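Local coordinates for putative acyl-CoA thioester hydrolase YbhC (Escherichia coli K-12, PDB 3GRH), which is a putative thioesterase of the outer membrane that belongs to the pectinesterase family but neither binds pectin nor shows pectinesterase activity, at residues Q29-L40 with M404-K415. Residues are numbered along the deposited sequence; the frame is centred on the assembly and turned at random.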
ATOM      1  N   GLN A  29     -21.465  -4.566 -14.934  1.00 20.68           N
ATOM      2  CA  GLN A  29     -20.211  -4.868 -15.585  1.00 18.88           C
ATOM      3  C   GLN A  29     -20.240  -6.301 -16.119  1.00 18.74           C
ATOM      4  O   GLN A  29     -20.471  -7.254 -15.369  1.00 19.66           O
ATOM      5  CB  GLN A  29     -19.047  -4.721 -14.588  1.00 17.35           C
ATOM      6  CG  GLN A  29     -18.847  -3.347 -14.072  1.00 17.62           C
ATOM      7  CD  GLN A  29     -17.506  -3.181 -13.417  1.00 16.45           C
ATOM      8  OE1 GLN A  29     -17.085  -4.067 -12.659  1.00 14.60           O
ATOM      9  NE2 GLN A  29     -16.864  -2.024 -13.615  1.00 13.13           N
ATOM     10  N   THR A  30     -20.073  -6.429 -17.430  1.00 19.14           N
ATOM     11  CA  THR A  30     -20.258  -7.730 -18.124  1.00 18.45           C
ATOM     12  C   THR A  30     -18.990  -8.048 -18.878  1.00 17.29           C
ATOM     13  O   THR A  30     -18.452  -7.165 -19.548  1.00 16.45           O
ATOM     14  CB  THR A  30     -21.527  -7.802 -19.029  1.00 20.44           C
ATOM     15  OG1 THR A  30     -21.210  -7.534 -20.393  1.00 25.50           O
ATOM     16  CG2 THR A  30     -22.668  -6.860 -18.566  1.00 21.45           C
ATOM     17  N   ALA A  31     -18.480  -9.264 -18.669  1.00 15.33           N
ATOM     18  CA  ALA A  31     -17.290  -9.755 -19.328  1.00 14.26           C
ATOM     19  C   ALA A  31     -17.555  -9.920 -20.847  1.00 12.28           C
ATOM     20  O   ALA A  31     -18.635 -10.336 -21.266  1.00 10.72           O
ATOM     21  CB  ALA A  31     -16.857 -11.056 -18.738  1.00 14.95           C
ATOM     22  N   PRO A  32     -16.539  -9.672 -21.689  1.00 13.30           N
ATOM     23  CA  PRO A  32     -15.161  -9.400 -21.339  1.00 13.30           C
ATOM     24  C   PRO A  32     -14.772  -7.968 -21.143  1.00 14.36           C
ATOM     25  O   PRO A  32     -13.581  -7.728 -20.886  1.00 13.67           O
ATOM     26  CB  PRO A  32     -14.435  -9.960 -22.533  1.00 13.55           C
ATOM     27  CG  PRO A  32     -15.311  -9.579 -23.644  1.00 13.45           C
ATOM     28  CD  PRO A  32     -16.708  -9.757 -23.144  1.00 15.09           C
ATOM     29  N   GLY A  33     -15.740  -7.061 -21.269  1.00 13.85           N
ATOM     30  CA  GLY A  33     -15.564  -5.637 -21.157  1.00 15.04           C
ATOM     31  C   GLY A  33     -15.039  -5.097 -22.453  1.00 14.23           C
ATOM     32  O   GLY A  33     -15.335  -5.616 -23.574  1.00 17.59           O
ATOM     33  N   THR A  34     -14.297  -4.000 -22.329  1.00 17.32           N
ATOM     34  CA  THR A  34     -13.702  -3.350 -23.456  1.00 17.48           C
ATOM     35  C   THR A  34     -12.206  -3.282 -23.367  1.00 17.54           C
ATOM     36  O   THR A  34     -11.602  -3.583 -22.346  1.00 17.14           O
ATOM     37  CB  THR A  34     -14.248  -1.936 -23.578  1.00 18.65           C
ATOM     38  OG1 THR A  34     -13.804  -1.130 -22.513  1.00 19.45           O
ATOM     39  CG2 THR A  34     -15.704  -1.933 -23.550  1.00 17.73           C
ATOM     40  N   SER A  35     -11.562  -2.896 -24.465  1.00 16.82           N
ATOM     41  CA  SER A  35     -10.130  -2.687 -24.448  1.00 18.08           C
ATOM     42  C   SER A  35      -9.704  -1.667 -23.416  1.00 17.56           C
ATOM     43  O   SER A  35      -8.536  -1.724 -22.933  1.00 20.59           O
ATOM     44  CB  SER A  35      -9.658  -2.241 -25.834  1.00 18.63           C
ATOM     45  OG  SER A  35      -9.926  -3.280 -26.706  1.00 29.09           O
ATOM     46  N   SER A  36     -10.567  -0.707 -23.115  1.00 16.20           N
ATOM     47  CA  SER A  36     -10.228   0.311 -22.119  1.00 13.17           C
ATOM     48  C   SER A  36     -10.523  -0.125 -20.698  1.00 13.14           C
ATOM     49  O   SER A  36     -10.029   0.451 -19.775  1.00 11.46           O
ATOM     50  CB  SER A  36     -10.958   1.587 -22.406  1.00 14.43           C
ATOM     51  OG  SER A  36     -10.421   2.134 -23.619  1.00 16.90           O
ATOM     52  N   ARG A  37     -11.415  -1.099 -20.541  1.00 12.74           N
ATOM     53  CA  ARG A  37     -11.954  -1.505 -19.232  1.00 13.04           C
ATOM     54  C   ARG A  37     -12.319  -2.985 -19.268  1.00 12.07           C
ATOM     55  O   ARG A  37     -13.475  -3.368 -19.412  1.00 11.37           O
ATOM     56  CB  ARG A  37     -13.171  -0.675 -18.847  1.00 14.49           C
ATOM     57  CG  ARG A  37     -13.551  -0.827 -17.425  1.00 15.22           C
ATOM     58  CD  ARG A  37     -14.590   0.236 -17.019  1.00 16.12           C
ATOM     59  NE  ARG A  37     -14.652   0.334 -15.583  1.00 17.70           N
ATOM     60  CZ  ARG A  37     -15.200   1.306 -14.900  1.00 16.61           C
ATOM     61  NH1 ARG A  37     -15.861   2.291 -15.522  1.00 20.32           N
ATOM     62  NH2 ARG A  37     -15.133   1.244 -13.576  1.00 21.89           N
ATOM     63  N   PRO A  38     -11.322  -3.840 -19.161  1.00 11.95           N
ATOM     64  CA  PRO A  38     -11.618  -5.241 -19.211  1.00 11.06           C
ATOM     65  C   PRO A  38     -12.268  -5.758 -17.926  1.00 12.02           C
ATOM     66  O   PRO A  38     -11.876  -5.357 -16.834  1.00 13.02           O
ATOM     67  CB  PRO A  38     -10.249  -5.907 -19.381  1.00 14.49           C
ATOM     68  CG  PRO A  38      -9.273  -4.874 -19.387  1.00 15.90           C
ATOM     69  CD  PRO A  38      -9.876  -3.539 -19.159  1.00 13.48           C
ATOM     70  N   ILE A  39     -13.217  -6.659 -18.111  1.00 11.71           N
ATOM     71  CA  ILE A  39     -14.053  -7.184 -17.068  1.00 10.93           C
ATOM     72  C   ILE A  39     -13.901  -8.681 -17.081  1.00 11.89           C
ATOM     73  O   ILE A  39     -14.059  -9.291 -18.084  1.00 10.97           O
ATOM     74  CB  ILE A  39     -15.544  -6.819 -17.233  1.00 10.43           C
ATOM     75  CG1 ILE A  39     -15.756  -5.286 -17.295  1.00 13.38           C
ATOM     76  CG2 ILE A  39     -16.383  -7.426 -16.115  1.00 13.01           C
ATOM     77  CD1 ILE A  39     -15.316  -4.471 -16.102  1.00 13.95           C
ATOM     78  N   LEU A  40     -13.587  -9.251 -15.936  1.00  9.68           N
ATOM     79  CA  LEU A  40     -13.425 -10.698 -15.762  1.00 11.18           C
ATOM     80  C   LEU A  40     -14.737 -11.438 -15.754  1.00 10.19           C
ATOM     81  O   LEU A  40     -15.784 -10.939 -15.349  1.00 11.96           O
ATOM     82  CB  LEU A  40     -12.755 -10.991 -14.403  1.00 10.59           C
ATOM     83  CG  LEU A  40     -11.370 -10.471 -14.170  1.00 12.60           C
ATOM     84  CD1 LEU A  40     -10.860 -10.784 -12.754  1.00 18.87           C
ATOM     85  CD2 LEU A  40     -10.456 -10.997 -15.280  1.00 14.69           C
ATOM     86  N   MET A 404      -4.741  -5.307 -15.506  1.00  9.16           N
ATOM     87  CA  MET A 404      -5.620  -4.500 -14.657  1.00 10.78           C
ATOM     88  C   MET A 404      -7.082  -4.811 -15.017  1.00  9.94           C
ATOM     89  O   MET A 404      -7.558  -4.595 -16.145  1.00 11.66           O
ATOM     90  CB  MET A 404      -5.161  -3.024 -14.819  1.00 11.27           C
ATOM     91  CG  MET A 404      -3.728  -2.995 -14.554  1.00 14.63           C
ATOM     92  SD  MET A 404      -2.830  -1.800 -15.340  1.00 27.31           S
ATOM     93  CE  MET A 404      -2.916  -0.850 -13.924  1.00 20.32           C
ATOM     94  N   TRP A 405      -7.776  -5.354 -14.028  1.00  9.82           N
ATOM     95  CA  TRP A 405      -9.084  -5.967 -14.219  1.00  9.59           C
ATOM     96  C   TRP A 405     -10.137  -5.593 -13.187  1.00  8.94           C
ATOM     97  O   TRP A 405      -9.775  -5.202 -12.087  1.00  8.77           O
ATOM     98  CB  TRP A 405      -8.980  -7.481 -14.096  1.00 10.29           C
ATOM     99  CG  TRP A 405      -7.815  -8.137 -14.775  1.00 10.11           C
ATOM    100  CD1 TRP A 405      -6.682  -8.452 -14.195  1.00  8.92           C
ATOM    101  CD2 TRP A 405      -7.689  -8.535 -16.165  1.00 10.95           C
ATOM    102  NE1 TRP A 405      -5.828  -9.086 -15.104  1.00 10.86           N
ATOM    103  CE2 TRP A 405      -6.407  -9.088 -16.328  1.00 10.88           C
ATOM    104  CE3 TRP A 405      -8.512  -8.449 -17.277  1.00 12.80           C
ATOM    105  CZ2 TRP A 405      -5.962  -9.596 -17.552  1.00 12.43           C
ATOM    106  CZ3 TRP A 405      -8.061  -8.947 -18.489  1.00 12.12           C
ATOM    107  CH2 TRP A 405      -6.841  -9.520 -18.629  1.00 14.07           C
ATOM    108  N   GLU A 406     -11.417  -5.679 -13.599  1.00  8.77           N
ATOM    109  CA  GLU A 406     -12.523  -5.440 -12.714  1.00  9.45           C
ATOM    110  C   GLU A 406     -13.459  -6.593 -12.763  1.00  8.03           C
ATOM    111  O   GLU A 406     -13.528  -7.301 -13.743  1.00  9.95           O
ATOM    112  CB  GLU A 406     -13.267  -4.224 -13.117  1.00 10.05           C
ATOM    113  CG  GLU A 406     -12.509  -2.938 -12.831  1.00 13.91           C
ATOM    114  CD  GLU A 406     -13.303  -1.800 -13.226  1.00 19.18           C
ATOM    115  OE1 GLU A 406     -14.291  -1.348 -12.509  1.00 17.35           O
ATOM    116  OE2 GLU A 406     -13.036  -1.427 -14.370  1.00 19.92           O
ATOM    117  N   TYR A 407     -14.159  -6.814 -11.682  1.00  9.68           N
ATOM    118  CA  TYR A 407     -15.242  -7.804 -11.586  1.00  8.77           C
ATOM    119  C   TYR A 407     -16.342  -7.401 -10.607  1.00  9.89           C
ATOM    120  O   TYR A 407     -16.056  -7.062  -9.458  1.00 10.13           O
ATOM    121  CB  TYR A 407     -14.678  -9.141 -11.139  1.00 10.90           C
ATOM    122  CG  TYR A 407     -15.693 -10.237 -10.976  1.00 10.66           C
ATOM    123  CD1 TYR A 407     -16.327 -10.773 -12.060  1.00  9.84           C
ATOM    124  CD2 TYR A 407     -15.983 -10.756  -9.709  1.00  9.63           C
ATOM    125  CE1 TYR A 407     -17.224 -11.787 -11.925  1.00 10.82           C
ATOM    126  CE2 TYR A 407     -16.923 -11.733  -9.568  1.00 10.37           C
ATOM    127  CZ  TYR A 407     -17.499 -12.269 -10.689  1.00 11.95           C
ATOM    128  OH  TYR A 407     -18.429 -13.273 -10.525  1.00 15.25           O
ATOM    129  N   ASN A 408     -17.586  -7.319 -11.102  1.00  9.84           N
ATOM    130  CA  ASN A 408     -18.737  -7.126 -10.186  1.00 10.29           C
ATOM    131  C   ASN A 408     -18.690  -5.834  -9.337  1.00 10.50           C
ATOM    132  O   ASN A 408     -19.079  -5.811  -8.170  1.00 12.55           O
ATOM    133  CB  ASN A 408     -18.862  -8.339  -9.273  1.00 11.37           C
ATOM    134  CG  ASN A 408     -20.234  -8.456  -8.690  1.00 15.40           C
ATOM    135  OD1 ASN A 408     -21.234  -8.200  -9.370  1.00 17.41           O
ATOM    136  ND2 ASN A 408     -20.322  -8.817  -7.406  1.00 18.65           N
ATOM    137  N   ASN A 409     -18.272  -4.746  -9.964  1.00 10.42           N
ATOM    138  CA  ASN A 409     -18.263  -3.459  -9.257  1.00 10.46           C
ATOM    139  C   ASN A 409     -19.566  -2.740  -9.489  1.00 11.16           C
ATOM    140  O   ASN A 409     -20.302  -3.040 -10.442  1.00 12.46           O
ATOM    141  CB  ASN A 409     -17.078  -2.621  -9.640  1.00 11.89           C
ATOM    142  CG  ASN A 409     -15.747  -3.287  -9.331  1.00 12.75           C
ATOM    143  OD1 ASN A 409     -14.784  -3.231 -10.142  1.00 18.90           O
ATOM    144  ND2 ASN A 409     -15.618  -3.810  -8.164  1.00  8.69           N
ATOM    145  N   ARG A 410     -19.825  -1.767  -8.629  1.00 11.13           N
ATOM    146  CA  ARG A 410     -21.063  -1.000  -8.633  1.00 12.86           C
ATOM    147  C   ARG A 410     -20.745   0.464  -8.408  1.00 12.71           C
ATOM    148  O   ARG A 410     -19.607   0.850  -8.233  1.00 15.41           O
ATOM    149  CB  ARG A 410     -21.988  -1.516  -7.563  1.00 12.99           C
ATOM    150  CG  ARG A 410     -21.521  -1.322  -6.172  1.00 14.65           C
ATOM    151  CD  ARG A 410     -22.348  -2.131  -5.195  1.00 16.20           C
ATOM    152  NE  ARG A 410     -22.025  -1.790  -3.820  1.00 18.84           N
ATOM    153  CZ  ARG A 410     -21.007  -2.342  -3.174  1.00 20.13           C
ATOM    154  NH1 ARG A 410     -20.310  -3.300  -3.737  1.00 25.22           N
ATOM    155  NH2 ARG A 410     -20.711  -1.950  -1.956  1.00 21.25           N
ATOM    156  N   GLY A 411     -21.774   1.296  -8.452  1.00 15.65           N
ATOM    157  CA  GLY A 411     -21.522   2.724  -8.366  1.00 15.52           C
ATOM    158  C   GLY A 411     -21.533   3.386  -9.725  1.00 15.24           C
ATOM    159  O   GLY A 411     -21.376   2.748 -10.755  1.00 16.04           O
ATOM    160  N   VAL A 412     -21.747   4.688  -9.736  1.00 16.73           N
ATOM    161  CA  VAL A 412     -21.790   5.444 -10.979  1.00 16.17           C
ATOM    162  C   VAL A 412     -20.496   5.273 -11.780  1.00 15.20           C
ATOM    163  O   VAL A 412     -20.509   5.292 -13.001  1.00 15.44           O
ATOM    164  CB  VAL A 412     -22.006   6.949 -10.708  1.00 17.53           C
ATOM    165  CG1 VAL A 412     -22.136   7.669 -12.001  1.00 20.38           C
ATOM    166  CG2 VAL A 412     -23.229   7.176  -9.822  1.00 18.36           C
ATOM    167  N   GLY A 413     -19.376   5.130 -11.080  1.00 15.60           N
ATOM    168  CA  GLY A 413     -18.085   5.005 -11.726  1.00 15.72           C
ATOM    169  C   GLY A 413     -17.795   3.613 -12.270  1.00 16.26           C
ATOM    170  O   GLY A 413     -16.759   3.379 -12.903  1.00 17.12           O
ATOM    171  N   SER A 414     -18.736   2.697 -12.090  1.00 16.53           N
ATOM    172  CA  SER A 414     -18.604   1.336 -12.622  1.00 18.54           C
ATOM    173  C   SER A 414     -19.166   1.129 -14.011  1.00 20.93           C
ATOM    174  O   SER A 414     -18.894   0.103 -14.649  1.00 21.83           O
ATOM    175  CB  SER A 414     -19.220   0.300 -11.678  1.00 16.44           C
ATOM    176  OG  SER A 414     -20.627   0.321 -11.676  1.00 21.12           O
ATOM    177  N   LYS A 415     -19.922   2.113 -14.479  1.00 22.32           N
ATOM    178  CA  LYS A 415     -20.666   2.049 -15.724  1.00 24.02           C
ATOM    179  C   LYS A 415     -19.828   2.699 -16.793  1.00 24.95           C
ATOM    180  O   LYS A 415     -18.658   2.346 -16.954  1.00 27.29           O
ATOM    181  CB  LYS A 415     -21.976   2.841 -15.548  1.00 24.57           C
ATOM    182  CG  LYS A 415     -22.792   2.373 -14.309  1.00 26.35           C
ATOM    183  CD  LYS A 415     -24.089   3.133 -14.138  1.00 26.40           C
ATOM    184  CE  LYS A 415     -25.283   2.213 -13.797  1.00 27.37           C
ATOM    185  NZ  LYS A 415     -26.243   2.057 -14.928  1.00 27.52           N
TER
HETATM  186  O   HOH W   1     -18.910  -8.372 -13.391  1.00 16.89           O
HETATM  187  O   HOH W   2     -11.033  -2.883 -15.984  1.00 24.43           O
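R37 meets E406 side-on in a two-pronged salt bridge: NE reaches the syn lone pair of OE2 at 2.7 Å, NH2 donates to OE1, and the guanidinium and carboxylate planes lie only 29° apart. With CG anti to the backbone N (chi1 -167°), R37 extends to G413, whose carbonyl O takes both NH1 and NH2, the latter at 2.8 Å. Q29 adds a second grip on E406: its NE2 comes to OE1 from above the carboxylate plane, 2.9 Å away, and also donates to S414 O. At the amide's other end, Q29 OE1 accepts N409 N at 3.0 Å. Shortening R37 to an alanine is likely to leave the buried carboxylate of E406 without its countercharge and G413 O without both donors. Backbone bonds from E406 N to P38 O and from L40 N to E406 O, 2.9 Å, flank I39 in a single beta bridge to E406, and a water bridges P38 O to E406 OE2. L40 CD2 sits above the W405 indole, offset toward its rim, 3.8 Å from CE3, while P38 CB approaches the same ring obliquely. Strand 403-407 is the last parallel strand on this side of the beta-helix, bonded to strand 351-355; segment 29-40 packs against it and covers that end. A buried, probably ionised carboxylate shared by R37 and Q29 thus ties the N-terminal segment to the last strand, and both side chains reach the C-terminal tail.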